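Local coordinates for protein phospholethanolamine N-methyltransferase 2 (Haemonchus contortus, PDB 4KRI) that probably transfers methyl groups from S-adenosylmethionine to phosphomonomethylethanolamine on the nematode route to phosphocholine, at residues A21-V26 with E41-K46; D65-N70 with G98-R103; Q137-N142 with C281-E286; V141-D146 with R272-V277. All blocks are in the same frame, centred on the assembly; numbering follows the deposited sequence.

Interaction 1 of 4, residues A21-V26 with E41-K46; sequences AEPQQV and EQFGSK
The Phe43 ring takes Val26 over one face and Glu22 OE1 at its edge, near the ring plane. CG2 of Val26 lies 4.3 Å from the centroid of the Phe43 ring, 21° off the normal, a CH-pi contact shifted toward the rim. The second methyl, Val26 CG1, reaches Phe43 CE2 at 3.9 Å. Val26 has CG1 anti to the backbone N (chi1 170°), which leaves both methyls turned to the ring. Pro23 crosses the Phe43 side chain at about a right angle, with its CG 3.8 Å from Phe43 CE1. One water, in the plane of the ring, donates to Glu22 OE1 at 2.7 Å and accepts from Gly44 N at 2.9 Å. It ties the carboxylate to the backbone just after the ring. The contact belongs to the N-terminal part of this di-domain protein. It joins the start of strand 25-29 to the loop between helix 33-40 and strand 48-52, and those two strands pair in parallel. The Phe43 side chain also touches Ile11 of helix 5-18 and Ile68 of strand 64-70. Lys46 bends at chi3 and brings NZ to 4.1 Å from Glu22 CG, but the charged atoms Glu22 OE2 and Lys46 NZ stay 6.0 Å apart. Any attraction between them is probably weak. The backbone of Gln24 passes the Lys46 carbonyl, and Pro23 O is held by Thr47 OG1.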
loop_
_atom_site.group_PDB
_atom_site.type_symbol
_atom_site.label_atom_id
_atom_site.label_comp_id
_atom_site.label_asym_id
_atom_site.label_seq_id
_atom_site.Cartn_x
_atom_site.Cartn_y
_atom_site.Cartn_z
ATOM N N ALA A 21 -3.519 22.566 9.873
ATOM C CA ALA A 21 -2.945 23.805 9.338
ATOM C C ALA A 21 -3.673 24.270 8.096
ATOM O O ALA A 21 -4.162 23.452 7.313
ATOM C CB ALA A 21 -1.465 23.619 9.016
ATOM N N GLU A 22 -3.736 25.582 7.907
ATOM C CA GLU A 22 -4.089 26.092 6.597
ATOM C C GLU A 22 -2.801 26.592 5.967
ATOM O O GLU A 22 -2.047 27.337 6.597
ATOM C CB GLU A 22 -5.143 27.191 6.692
ATOM C CG GLU A 22 -6.523 26.671 7.102
ATOM C CD GLU A 22 -7.092 25.666 6.117
ATOM O OE1 GLU A 22 -6.966 25.868 4.888
ATOM O OE2 GLU A 22 -7.691 24.668 6.565
ATOM N N PRO A 23 -2.545 26.178 4.721
ATOM C CA PRO A 23 -1.284 26.554 4.078
ATOM C C PRO A 23 -1.241 28.055 3.786
ATOM O O PRO A 23 -2.236 28.630 3.316
ATOM C CB PRO A 23 -1.290 25.735 2.783
ATOM C CG PRO A 23 -2.763 25.506 2.487
ATOM C CD PRO A 23 -3.429 25.397 3.832
ATOM N N GLN A 24 -0.109 28.693 4.068
ATOM C CA GLN A 24 -0.024 30.145 3.883
ATOM C C GLN A 24 0.089 30.526 2.424
ATOM O O GLN A 24 -0.521 31.506 1.991
ATOM C CB GLN A 24 1.156 30.735 4.659
ATOM C CG GLN A 24 1.003 30.655 6.181
ATOM C CD GLN A 24 2.232 31.173 6.909
ATOM O OE1 GLN A 24 3.359 30.985 6.455
ATOM N NE2 GLN A 24 2.018 31.842 8.032
ATOM N N GLN A 25 0.880 29.767 1.674
ATOM C CA GLN A 25 1.035 30.022 0.236
ATOM C C GLN A 25 0.780 28.752 -0.559
ATOM O O GLN A 25 1.442 27.735 -0.339
ATOM C CB GLN A 25 2.445 30.533 -0.083
ATOM C CG GLN A 25 2.807 31.877 0.538
ATOM C CD GLN A 25 2.123 33.061 -0.126
ATOM O OE1 GLN A 25 1.865 33.062 -1.336
ATOM N NE2 GLN A 25 1.831 34.087 0.668
ATOM N N VAL A 26 -0.169 28.811 -1.490
ATOM C CA VAL A 26 -0.499 27.641 -2.307
ATOM C C VAL A 26 -0.311 27.992 -3.776
ATOM O O VAL A 26 -0.657 29.095 -4.199
ATOM C CB VAL A 26 -1.951 27.191 -2.061
ATOM C CG1 VAL A 26 -2.379 26.133 -3.072
ATOM C CG2 VAL A 26 -2.079 26.639 -0.675
ATOM N N GLU A 41 -11.413 27.978 -4.416
ATOM C CA GLU A 41 -12.510 28.275 -3.491
ATOM C C GLU A 41 -12.464 27.410 -2.239
ATOM O O GLU A 41 -13.189 27.663 -1.278
ATOM C CB GLU A 41 -13.877 28.131 -4.175
ATOM C CG GLU A 41 -14.237 29.252 -5.149
ATOM C CD GLU A 41 -14.222 30.639 -4.515
ATOM O OE1 GLU A 41 -15.017 30.903 -3.587
ATOM O OE2 GLU A 41 -13.412 31.478 -4.957
ATOM N N GLN A 42 -11.611 26.391 -2.255
ATOM C CA GLN A 42 -11.420 25.516 -1.107
ATOM C C GLN A 42 -10.640 26.210 0.004
ATOM O O GLN A 42 -10.638 25.754 1.148
ATOM C CB GLN A 42 -10.682 24.247 -1.534
ATOM C CG GLN A 42 -11.543 23.233 -2.288
ATOM C CD GLN A 42 -12.515 22.522 -1.374
ATOM O OE1 GLN A 42 -12.113 21.743 -0.507
ATOM N NE2 GLN A 42 -13.799 22.803 -1.545
ATOM N N PHE A 43 -9.972 27.310 -0.330
ATOM C CA PHE A 43 -9.116 27.987 0.640
ATOM C C PHE A 43 -9.744 29.261 1.186
ATOM O O PHE A 43 -10.534 29.917 0.500
ATOM C CB PHE A 43 -7.735 28.271 0.030
ATOM C CG PHE A 43 -6.976 27.024 -0.347
ATOM C CD1 PHE A 43 -6.484 26.183 0.637
ATOM C CD2 PHE A 43 -6.759 26.693 -1.678
ATOM C CE1 PHE A 43 -5.780 25.029 0.304
ATOM C CE2 PHE A 43 -6.062 25.543 -2.018
ATOM C CZ PHE A 43 -5.573 24.713 -1.024
ATOM N N GLY A 44 -9.393 29.605 2.425
ATOM C CA GLY A 44 -9.886 30.820 3.065
ATOM C C GLY A 44 -8.856 31.935 3.117
ATOM O O GLY A 44 -7.824 31.869 2.454
ATOM N N SER A 45 -9.130 32.967 3.908
ATOM C CA SER A 45 -8.339 34.192 3.851
ATOM C C SER A 45 -6.923 34.059 4.412
ATOM O O SER A 45 -6.105 34.957 4.224
ATOM C CB SER A 45 -9.082 35.336 4.551
ATOM O OG SER A 45 -9.383 34.986 5.895
ATOM N N LYS A 46 -6.625 32.948 5.089
ATOM C CA LYS A 46 -5.273 32.741 5.597
ATOM C C LYS A 46 -4.347 32.157 4.536
ATOM O O LYS A 46 -3.152 31.955 4.780
ATOM C CB LYS A 46 -5.290 31.858 6.858
ATOM C CG LYS A 46 -5.900 32.564 8.065
ATOM C CD LYS A 46 -6.051 31.610 9.249
ATOM C CE LYS A 46 -7.038 30.492 8.940
ATOM N NZ LYS A 46 -7.122 29.480 10.049
HETATM O O HOH W 1 -7.253 28.307 3.816
#

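Interaction 2 of 4, residues D65-N70 with G98-R103; sequences DALIVN and GVLILR
Val69, Leu100 and Leu102 form the apolar centre on one face of two parallel strands. The two Val69 methyls divide the work. Val69 CG1 meets Leu102 CD1 at 3.6 Å, and Val69 CG2 meets Leu100 CD1 at 3.7 Å. Leu67 lies alongside Leu100 and points the same way, with its CD2 4.0 Å from Leu100 CD1. Ala66, Ile68, Val99 and Ile101 project from the other face. Between the faces runs a parallel ladder in which alternate residues (Leu67 and Val69, Val99 and Ile101) use both N-H and C=O toward the partner strand. The last backbone rung is Arg103 N to Val69 O, 2.8 Å. Beyond it Asn70 and Arg103 lie side by side, both with CG anti to the backbone N. The Arg103 chain bends at chi2 (-78°) and curls round the amide oxygen. NH1 of Arg103 then donates to a lone pair of Asn70 OD1 at 2.8 Å, with the amide and guanidinium planes 9° apart. Arg103 NE makes a salt bridge with Asp156, so the guanidinium is fixed from a second direction. These are inner strands of the N-terminal alpha/beta part. Strand 25-29 flanks 64-70 and strand 156-166 flanks 98-105. Helix 80-93 packs on Leu67 and Val69, and helix 5-18 on Ile68 and Val99.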
loop_
_atom_site.group_PDB
_atom_site.type_symbol
_atom_site.label_atom_id
_atom_site.label_comp_id
_atom_site.label_asym_id
_atom_site.label_seq_id
_atom_site.Cartn_x
_atom_site.Cartn_y
_atom_site.Cartn_z
ATOM N N ASP A 65 3.896 26.571 0.394
ATOM C CA ASP A 65 3.643 25.510 1.367
ATOM C C ASP A 65 3.004 24.291 0.714
ATOM O O ASP A 65 3.125 23.180 1.213
ATOM C CB ASP A 65 2.762 26.049 2.489
ATOM C CG ASP A 65 3.402 27.227 3.192
ATOM O OD1 ASP A 65 4.375 27.002 3.959
ATOM O OD2 ASP A 65 2.957 28.378 2.965
ATOM N N ALA A 66 2.315 24.494 -0.402
ATOM C CA ALA A 66 1.711 23.389 -1.128
ATOM C C ALA A 66 1.619 23.770 -2.580
ATOM O O ALA A 66 1.355 24.924 -2.918
ATOM C CB ALA A 66 0.315 23.062 -0.589
ATOM N N LEU A 67 1.851 22.781 -3.430
ATOM C CA LEU A 67 1.691 22.929 -4.856
ATOM C C LEU A 67 0.745 21.827 -5.295
ATOM O O LEU A 67 1.021 20.640 -5.080
ATOM C CB LEU A 67 3.045 22.729 -5.534
ATOM C CG LEU A 67 3.022 22.731 -7.062
ATOM C CD1 LEU A 67 2.494 24.055 -7.615
ATOM C CD2 LEU A 67 4.417 22.451 -7.576
ATOM N N ILE A 68 -0.376 22.215 -5.893
ATOM C CA ILE A 68 -1.362 21.255 -6.372
ATOM C C ILE A 68 -1.306 21.240 -7.885
ATOM O O ILE A 68 -1.491 22.273 -8.520
ATOM C CB ILE A 68 -2.773 21.664 -5.920
ATOM C CG1 ILE A 68 -2.799 21.803 -4.391
ATOM C CG2 ILE A 68 -3.797 20.641 -6.374
ATOM C CD1 ILE A 68 -4.047 22.460 -3.866
ATOM N N VAL A 69 -1.035 20.073 -8.465
ATOM C CA VAL A 69 -0.872 19.966 -9.906
ATOM C C VAL A 69 -1.946 19.025 -10.408
ATOM O O VAL A 69 -1.965 17.847 -10.054
ATOM C CB VAL A 69 0.522 19.425 -10.277
ATOM C CG1 VAL A 69 0.686 19.318 -11.797
ATOM C CG2 VAL A 69 1.597 20.333 -9.713
ATOM N N ASN A 70 -2.844 19.541 -11.235
ATOM C CA ASN A 70 -4.040 18.792 -11.584
ATOM C C ASN A 70 -4.212 18.619 -13.098
ATOM O O ASN A 70 -4.485 19.582 -13.811
ATOM C CB ASN A 70 -5.271 19.498 -10.998
ATOM C CG ASN A 70 -6.534 18.682 -11.150
ATOM O OD1 ASN A 70 -6.492 17.450 -11.141
ATOM N ND2 ASN A 70 -7.663 19.356 -11.286
ATOM N N GLY A 98 7.398 21.405 2.150
ATOM C CA GLY A 98 6.227 21.745 1.354
ATOM C C GLY A 98 5.662 20.503 0.685
ATOM O O GLY A 98 6.389 19.541 0.437
ATOM N N VAL A 99 4.363 20.513 0.402
ATOM C CA VAL A 99 3.693 19.312 -0.064
ATOM C C VAL A 99 3.316 19.456 -1.534
ATOM O O VAL A 99 2.798 20.490 -1.942
ATOM C CB VAL A 99 2.412 19.064 0.751
ATOM C CG1 VAL A 99 1.674 17.831 0.226
ATOM C CG2 VAL A 99 2.758 18.898 2.226
ATOM N N LEU A 100 3.601 18.423 -2.327
ATOM C CA LEU A 100 3.109 18.346 -3.700
ATOM C C LEU A 100 1.965 17.365 -3.754
ATOM O O LEU A 100 2.123 16.211 -3.373
ATOM C CB LEU A 100 4.214 17.878 -4.659
ATOM C CG LEU A 100 3.792 17.493 -6.084
ATOM C CD1 LEU A 100 3.176 18.678 -6.841
ATOM C CD2 LEU A 100 4.990 16.955 -6.848
ATOM N N ILE A 101 0.810 17.828 -4.223
ATOM C CA ILE A 101 -0.320 16.954 -4.505
ATOM C C ILE A 101 -0.452 16.914 -6.020
ATOM O O ILE A 101 -0.726 17.933 -6.652
ATOM C CB ILE A 101 -1.626 17.508 -3.896
ATOM C CG1 ILE A 101 -1.499 17.671 -2.372
ATOM C CG2 ILE A 101 -2.804 16.600 -4.245
ATOM C CD1 ILE A 101 -1.156 16.355 -1.611
ATOM N N LEU A 102 -0.225 15.748 -6.612
ATOM C CA LEU A 102 -0.191 15.639 -8.055
ATOM C C LEU A 102 -1.262 14.664 -8.512
ATOM O O LEU A 102 -1.245 13.495 -8.140
ATOM C CB LEU A 102 1.191 15.160 -8.522
ATOM C CG LEU A 102 1.275 14.690 -9.981
ATOM C CD1 LEU A 102 1.166 15.851 -10.916
ATOM C CD2 LEU A 102 2.569 13.927 -10.229
ATOM N N ARG A 103 -2.206 15.153 -9.306
ATOM C CA ARG A 103 -3.272 14.313 -9.827
ATOM C C ARG A 103 -3.052 14.132 -11.321
ATOM O O ARG A 103 -2.981 15.103 -12.076
ATOM C CB ARG A 103 -4.637 14.974 -9.580
ATOM C CG ARG A 103 -5.882 14.147 -9.986
ATOM C CD ARG A 103 -6.144 14.172 -11.500
ATOM N NE ARG A 103 -7.443 13.601 -11.839
ATOM C CZ ARG A 103 -8.566 14.304 -11.943
ATOM N NH1 ARG A 103 -8.569 15.619 -11.749
ATOM N NH2 ARG A 103 -9.695 13.688 -12.250
#

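Interaction 3 of 4, residues Q137-N142 with C281-E286; sequences QFYAVN and CEYEFE
Tyr139 and Tyr283 both carry CG anti to the backbone N, and these torsions swing the two rings toward each other. The contact joins the two parts of the di-domain enzyme. Tyr139 lies on strand 132-143 of the N-terminal part. Tyr283 lies in the loop between strands 273-277 and 290-296 of the Rossmann-like methyltransferase domain. Tyr139 and Ala140 both face Thr160 in a classic beta bulge. The Tyr139 and Tyr283 side chains cross at about a right angle. Their ring planes are near parallel, 28° apart, but slid so far that the rings barely overlap, with the centroids of Tyr139 and Tyr283 5.6 Å apart. The touch is local, Tyr139 CE2 to Tyr283 CD1 at 3.8 Å. Ala140 CB comes in at the edge of the Tyr283 ring, 3.7 Å from CE1 of Tyr283. The ring of Tyr283 also meets His16 edge-to-face, so helix 5-18 touches it too. At the far end of Tyr139 the hydroxyl OH accepts a bent bond from Glu284 N, 3.1 Å long with an angle of 138° at the hydrogen. The CB of Glu284 packs against Tyr139 OH at 3.6 Å. The side chains of Asn142 and Tyr283 point at each other from opposite directions, and a water joins them. That water accepts from Asn142 ND2 at 2.6 Å and lies 2.8 Å from Tyr283 OH.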
loop_
_atom_site.group_PDB
_atom_site.type_symbol
_atom_site.label_atom_id
_atom_site.label_comp_id
_atom_site.label_asym_id
_atom_site.label_seq_id
_atom_site.Cartn_x
_atom_site.Cartn_y
_atom_site.Cartn_z
ATOM N N GLN A 137 10.061 13.172 -0.706
ATOM C CA GLN A 137 9.808 12.008 0.133
ATOM C C GLN A 137 8.399 11.501 -0.156
ATOM O O GLN A 137 7.452 12.285 -0.258
ATOM C CB GLN A 137 9.939 12.374 1.617
ATOM C CG GLN A 137 9.516 11.267 2.579
ATOM C CD GLN A 137 9.667 11.678 4.029
ATOM O OE1 GLN A 137 10.737 12.121 4.450
ATOM N NE2 GLN A 137 8.596 11.537 4.802
ATOM N N PHE A 138 8.261 10.189 -0.300
ATOM C CA PHE A 138 6.971 9.586 -0.620
ATOM C C PHE A 138 6.017 9.554 0.581
ATOM O O PHE A 138 6.424 9.227 1.705
ATOM C CB PHE A 138 7.187 8.164 -1.150
ATOM C CG PHE A 138 5.913 7.428 -1.429
ATOM C CD1 PHE A 138 5.218 7.646 -2.616
ATOM C CD2 PHE A 138 5.397 6.540 -0.497
ATOM C CE1 PHE A 138 4.034 6.976 -2.876
ATOM C CE2 PHE A 138 4.209 5.865 -0.757
ATOM C CZ PHE A 138 3.536 6.081 -1.939
ATOM N N TYR A 139 4.749 9.905 0.344
ATOM C CA TYR A 139 3.712 9.721 1.357
ATOM C C TYR A 139 2.635 8.718 0.928
ATOM O O TYR A 139 2.362 7.757 1.650
ATOM C CB TYR A 139 3.074 11.053 1.769
ATOM C CG TYR A 139 2.051 10.883 2.863
ATOM C CD1 TYR A 139 2.441 10.711 4.188
ATOM C CD2 TYR A 139 0.694 10.875 2.576
ATOM C CE1 TYR A 139 1.498 10.538 5.194
ATOM C CE2 TYR A 139 -0.249 10.707 3.576
ATOM C CZ TYR A 139 0.152 10.546 4.876
ATOM O OH TYR A 139 -0.808 10.380 5.856
ATOM N N ALA A 140 2.005 8.944 -0.218
ATOM C CA ALA A 140 0.963 8.026 -0.677
ATOM C C ALA A 140 0.640 8.189 -2.149
ATOM O O ALA A 140 0.943 9.212 -2.758
ATOM C CB ALA A 140 -0.319 8.195 0.149
ATOM N N VAL A 141 0.030 7.155 -2.712
ATOM C CA VAL A 141 -0.671 7.277 -3.984
ATOM C C VAL A 141 -2.097 6.833 -3.721
ATOM O O VAL A 141 -2.329 5.727 -3.229
ATOM C CB VAL A 141 -0.104 6.354 -5.069
ATOM C CG1 VAL A 141 -0.799 6.666 -6.419
ATOM C CG2 VAL A 141 1.399 6.520 -5.201
ATOM N N ASN A 142 -3.050 7.700 -4.029
ATOM C CA ASN A 142 -4.455 7.355 -3.897
ATOM C C ASN A 142 -5.136 7.337 -5.246
ATOM O O ASN A 142 -4.630 7.902 -6.220
ATOM C CB ASN A 142 -5.186 8.371 -3.018
ATOM C CG ASN A 142 -4.843 8.229 -1.553
ATOM O OD1 ASN A 142 -5.347 7.328 -0.867
ATOM N ND2 ASN A 142 -4.015 9.147 -1.048
ATOM N N CYS A 281 1.652 1.938 8.807
ATOM C CA CYS A 281 2.107 2.480 10.085
ATOM C C CYS A 281 2.140 3.998 10.136
ATOM O O CYS A 281 2.246 4.583 11.218
ATOM C CB CYS A 281 3.501 1.970 10.381
ATOM S SG CYS A 281 3.454 0.288 10.915
ATOM N N GLU A 282 2.069 4.636 8.973
ATOM C CA GLU A 282 2.213 6.088 8.883
ATOM C C GLU A 282 0.941 6.790 8.437
ATOM O O GLU A 282 0.628 7.890 8.894
ATOM C CB GLU A 282 3.326 6.450 7.892
ATOM C CG GLU A 282 4.714 5.956 8.257
ATOM C CD GLU A 282 5.747 6.310 7.194
ATOM O OE1 GLU A 282 6.366 5.382 6.628
ATOM O OE2 GLU A 282 5.939 7.518 6.921
ATOM N N TYR A 283 0.215 6.155 7.529
ATOM C CA TYR A 283 -0.865 6.810 6.815
ATOM C C TYR A 283 -2.022 7.245 7.707
ATOM O O TYR A 283 -2.357 6.577 8.686
ATOM C CB TYR A 283 -1.377 5.900 5.707
ATOM C CG TYR A 283 -2.366 6.558 4.793
ATOM C CD1 TYR A 283 -1.937 7.329 3.724
ATOM C CD2 TYR A 283 -3.736 6.409 4.989
ATOM C CE1 TYR A 283 -2.841 7.929 2.867
ATOM C CE2 TYR A 283 -4.650 7.010 4.140
ATOM C CZ TYR A 283 -4.195 7.770 3.079
ATOM O OH TYR A 283 -5.088 8.374 2.221
ATOM N N GLU A 284 -2.630 8.371 7.345
ATOM C CA GLU A 284 -3.705 8.958 8.133
ATOM C C GLU A 284 -5.056 8.352 7.749
ATOM O O GLU A 284 -5.719 8.843 6.831
ATOM C CB GLU A 284 -3.727 10.474 7.919
ATOM C CG GLU A 284 -4.529 11.254 8.954
ATOM C CD GLU A 284 -3.746 11.507 10.231
ATOM O OE1 GLU A 284 -2.662 10.905 10.405
ATOM O OE2 GLU A 284 -4.208 12.322 11.058
ATOM N N PHE A 285 -5.459 7.288 8.439
ATOM C CA PHE A 285 -6.782 6.699 8.214
ATOM C C PHE A 285 -7.851 7.499 8.941
ATOM O O PHE A 285 -7.568 8.156 9.945
ATOM C CB PHE A 285 -6.813 5.242 8.686
ATOM C CG PHE A 285 -5.965 4.332 7.856
ATOM C CD1 PHE A 285 -6.293 4.104 6.525
ATOM C CD2 PHE A 285 -4.840 3.725 8.384
ATOM C CE1 PHE A 285 -5.514 3.276 5.742
ATOM C CE2 PHE A 285 -4.052 2.887 7.602
ATOM C CZ PHE A 285 -4.391 2.671 6.277
ATOM N N GLU A 286 -9.077 7.449 8.432
ATOM C CA GLU A 286 -10.173 8.147 9.085
ATOM C C GLU A 286 -10.458 7.423 10.392
ATOM O O GLU A 286 -10.630 6.207 10.400
ATOM C CB GLU A 286 -11.420 8.124 8.216
ATOM C CG GLU A 286 -12.401 9.201 8.580
ATOM C CD GLU A 286 -11.822 10.587 8.378
ATOM O OE1 GLU A 286 -11.033 10.776 7.423
ATOM O OE2 GLU A 286 -12.157 11.487 9.177
HETATM O O HOH W 2 -3.520 10.431 1.190
#

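Interaction 4 of 4, residues V141-D146 with R272-V277; sequences VNEVLD and RVTYAV
Glu143 reaches across to Thr274 and Tyr275 with an extended side chain. Its CB points toward the facing strand, and the chain runs on straight beyond CG (chi2 177°). Glu143 CG passes 3.7 Å from Tyr275 O. CD of Glu143 lies about equally far from the N and O of Tyr275. OE1 of Glu143 then accepts from Tyr275 N at 2.9 Å, met from above the carboxylate plane, 44° out of it. Glu143 OE1 also lies 3.4 Å from Thr274 CA. The carboxylate probably stands in for a main-chain partner, since Glu143 O is bonded to Gln9 instead. Strands 141-143 and 273-277 run antiparallel, and through them the N-terminal sheet pairs with an edge of the Rossmann-like methyltransferase sheet. Val141 and Val277 form a hydrogen-bonded pair, with Val141 N to Val277 O at 3.0 Å and Val277 N to Val141 O at 2.9 Å. Their side chains lie side by side, Val141 CB 3.9 Å from Val277 CG2. Where the strands part, a water bridges them. It accepts from Glu143 N and donates to Asn142 OD1 and Tyr275 O. Further on Val144 sits at the N-cap position of helix 145-151. Leu145, in its first turn, lays CD2 3.8 Å from Thr274 CG2. The hydroxyl of Thr274 is hydrogen-bonded to His249 ND1.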
loop_
_atom_site.group_PDB
_atom_site.type_symbol
_atom_site.label_atom_id
_atom_site.label_comp_id
_atom_site.label_asym_id
_atom_site.label_seq_id
_atom_site.Cartn_x
_atom_site.Cartn_y
_atom_site.Cartn_z
ATOM N N VAL A 141 0.030 7.155 -2.712
ATOM C CA VAL A 141 -0.671 7.277 -3.984
ATOM C C VAL A 141 -2.097 6.833 -3.721
ATOM O O VAL A 141 -2.329 5.727 -3.229
ATOM C CB VAL A 141 -0.104 6.354 -5.069
ATOM C CG1 VAL A 141 -0.799 6.666 -6.419
ATOM C CG2 VAL A 141 1.399 6.520 -5.201
ATOM N N ASN A 142 -3.050 7.700 -4.029
ATOM C CA ASN A 142 -4.455 7.355 -3.897
ATOM C C ASN A 142 -5.136 7.337 -5.246
ATOM O O ASN A 142 -4.630 7.902 -6.220
ATOM C CB ASN A 142 -5.186 8.371 -3.018
ATOM C CG ASN A 142 -4.843 8.229 -1.553
ATOM O OD1 ASN A 142 -5.347 7.328 -0.867
ATOM N ND2 ASN A 142 -4.015 9.147 -1.048
ATOM N N GLU A 143 -6.293 6.694 -5.299
ATOM C CA GLU A 143 -7.151 6.802 -6.478
ATOM C C GLU A 143 -8.108 7.965 -6.312
ATOM O O GLU A 143 -8.604 8.210 -5.205
ATOM C CB GLU A 143 -7.987 5.532 -6.658
ATOM C CG GLU A 143 -7.180 4.267 -6.883
ATOM C CD GLU A 143 -8.079 3.044 -6.969
ATOM O OE1 GLU A 143 -8.657 2.682 -5.930
ATOM O OE2 GLU A 143 -8.251 2.462 -8.069
ATOM N N VAL A 144 -8.389 8.659 -7.417
ATOM C CA VAL A 144 -9.462 9.640 -7.435
ATOM C C VAL A 144 -10.788 8.890 -7.357
ATOM O O VAL A 144 -11.126 8.120 -8.259
ATOM C CB VAL A 144 -9.448 10.476 -8.731
ATOM C CG1 VAL A 144 -10.599 11.495 -8.723
ATOM C CG2 VAL A 144 -8.121 11.181 -8.864
ATOM N N LEU A 145 -11.531 9.083 -6.275
ATOM C CA LEU A 145 -12.702 8.236 -6.026
ATOM C C LEU A 145 -13.866 8.574 -6.958
ATOM O O LEU A 145 -14.641 7.689 -7.347
ATOM C CB LEU A 145 -13.118 8.299 -4.545
ATOM C CG LEU A 145 -12.074 7.667 -3.623
ATOM C CD1 LEU A 145 -12.419 7.909 -2.163
ATOM C CD2 LEU A 145 -11.956 6.180 -3.899
ATOM N N ASP A 146 -13.980 9.842 -7.337
ATOM C CA ASP A 146 -15.005 10.243 -8.280
ATOM C C ASP A 146 -14.860 9.412 -9.541
ATOM O O ASP A 146 -15.847 9.012 -10.158
ATOM C CB ASP A 146 -14.839 11.723 -8.611
ATOM C CG ASP A 146 -15.982 12.268 -9.399
ATOM O OD1 ASP A 146 -17.033 12.573 -8.783
ATOM O OD2 ASP A 146 -15.832 12.405 -10.638
ATOM N N ARG A 272 -16.834 -1.874 -5.147
ATOM C CA ARG A 272 -16.662 -2.090 -3.700
ATOM C C ARG A 272 -15.215 -2.019 -3.268
ATOM O O ARG A 272 -14.923 -1.910 -2.077
ATOM C CB ARG A 272 -17.253 -3.449 -3.276
ATOM C CG ARG A 272 -18.789 -3.400 -3.323
ATOM C CD ARG A 272 -19.430 -4.778 -3.259
ATOM N NE ARG A 272 -18.972 -5.671 -4.323
ATOM C CZ ARG A 272 -19.597 -6.790 -4.669
ATOM N NH1 ARG A 272 -20.733 -7.126 -4.068
ATOM N NH2 ARG A 272 -19.106 -7.556 -5.633
ATOM N N VAL A 273 -14.301 -2.065 -4.231
ATOM C CA VAL A 273 -12.889 -2.198 -3.911
ATOM C C VAL A 273 -12.069 -1.009 -4.377
ATOM O O VAL A 273 -12.132 -0.623 -5.534
ATOM C CB VAL A 273 -12.318 -3.450 -4.568
ATOM C CG1 VAL A 273 -10.812 -3.549 -4.308
ATOM C CG2 VAL A 273 -13.019 -4.676 -4.010
ATOM N N THR A 274 -11.292 -0.431 -3.468
ATOM C CA THR A 274 -10.387 0.662 -3.826
ATOM C C THR A 274 -9.029 0.363 -3.181
ATOM O O THR A 274 -8.954 -0.458 -2.269
ATOM C CB THR A 274 -10.920 2.029 -3.371
ATOM O OG1 THR A 274 -11.145 2.007 -1.951
ATOM C CG2 THR A 274 -12.232 2.390 -4.142
ATOM N N TYR A 275 -7.973 1.016 -3.661
ATOM C CA TYR A 275 -6.607 0.727 -3.220
ATOM C C TYR A 275 -5.798 2.008 -3.000
ATOM O O TYR A 275 -6.088 3.040 -3.606
ATOM C CB TYR A 275 -5.893 -0.112 -4.283
ATOM C CG TYR A 275 -6.448 -1.505 -4.502
ATOM C CD1 TYR A 275 -6.503 -2.423 -3.465
ATOM C CD2 TYR A 275 -6.883 -1.907 -5.757
ATOM C CE1 TYR A 275 -6.985 -3.715 -3.666
ATOM C CE2 TYR A 275 -7.369 -3.202 -5.969
ATOM C CZ TYR A 275 -7.430 -4.084 -4.924
ATOM O OH TYR A 275 -7.897 -5.366 -5.158
ATOM N N ALA A 276 -4.780 1.943 -2.136
ATOM C CA ALA A 276 -3.851 3.070 -1.954
ATOM C C ALA A 276 -2.455 2.525 -1.695
ATOM O O ALA A 276 -2.314 1.499 -1.032
ATOM C CB ALA A 276 -4.282 3.969 -0.785
ATOM N N VAL A 277 -1.431 3.172 -2.254
ATOM C CA VAL A 277 -0.059 2.834 -1.892
ATOM C C VAL A 277 0.300 3.685 -0.676
ATOM O O VAL A 277 0.262 4.913 -0.747
ATOM C CB VAL A 277 0.926 3.191 -3.020
ATOM C CG1 VAL A 277 2.324 2.680 -2.691
ATOM C CG2 VAL A 277 0.455 2.615 -4.340
HETATM O O HOH W 3 -6.952 5.470 -2.721
#

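Interactions 1 and 2 lie in the N-terminal part, their centres 13 Å apart. They meet where Gln25 N lies 2.8 Å from Asp65 OD2, a probable hydrogen bond, and where Phe43 CZ packs on Ile68 CD1 at 3.9 Å. Interactions 3 and 4 join the two parts of the protein and share Val141 and Asn142, with centres 12 Å apart. Ala140 CB of interaction 3 touches Val277 O of interaction 4 at 3.5 Å. Interaction 2 reaches interaction 4 through Arg103 CG and Val144 CG2, 3.9 Å apart. Bound S-adenosylhomocysteine is about 7 Å from the Glu282 side chain and about 8 Å from that of Val277.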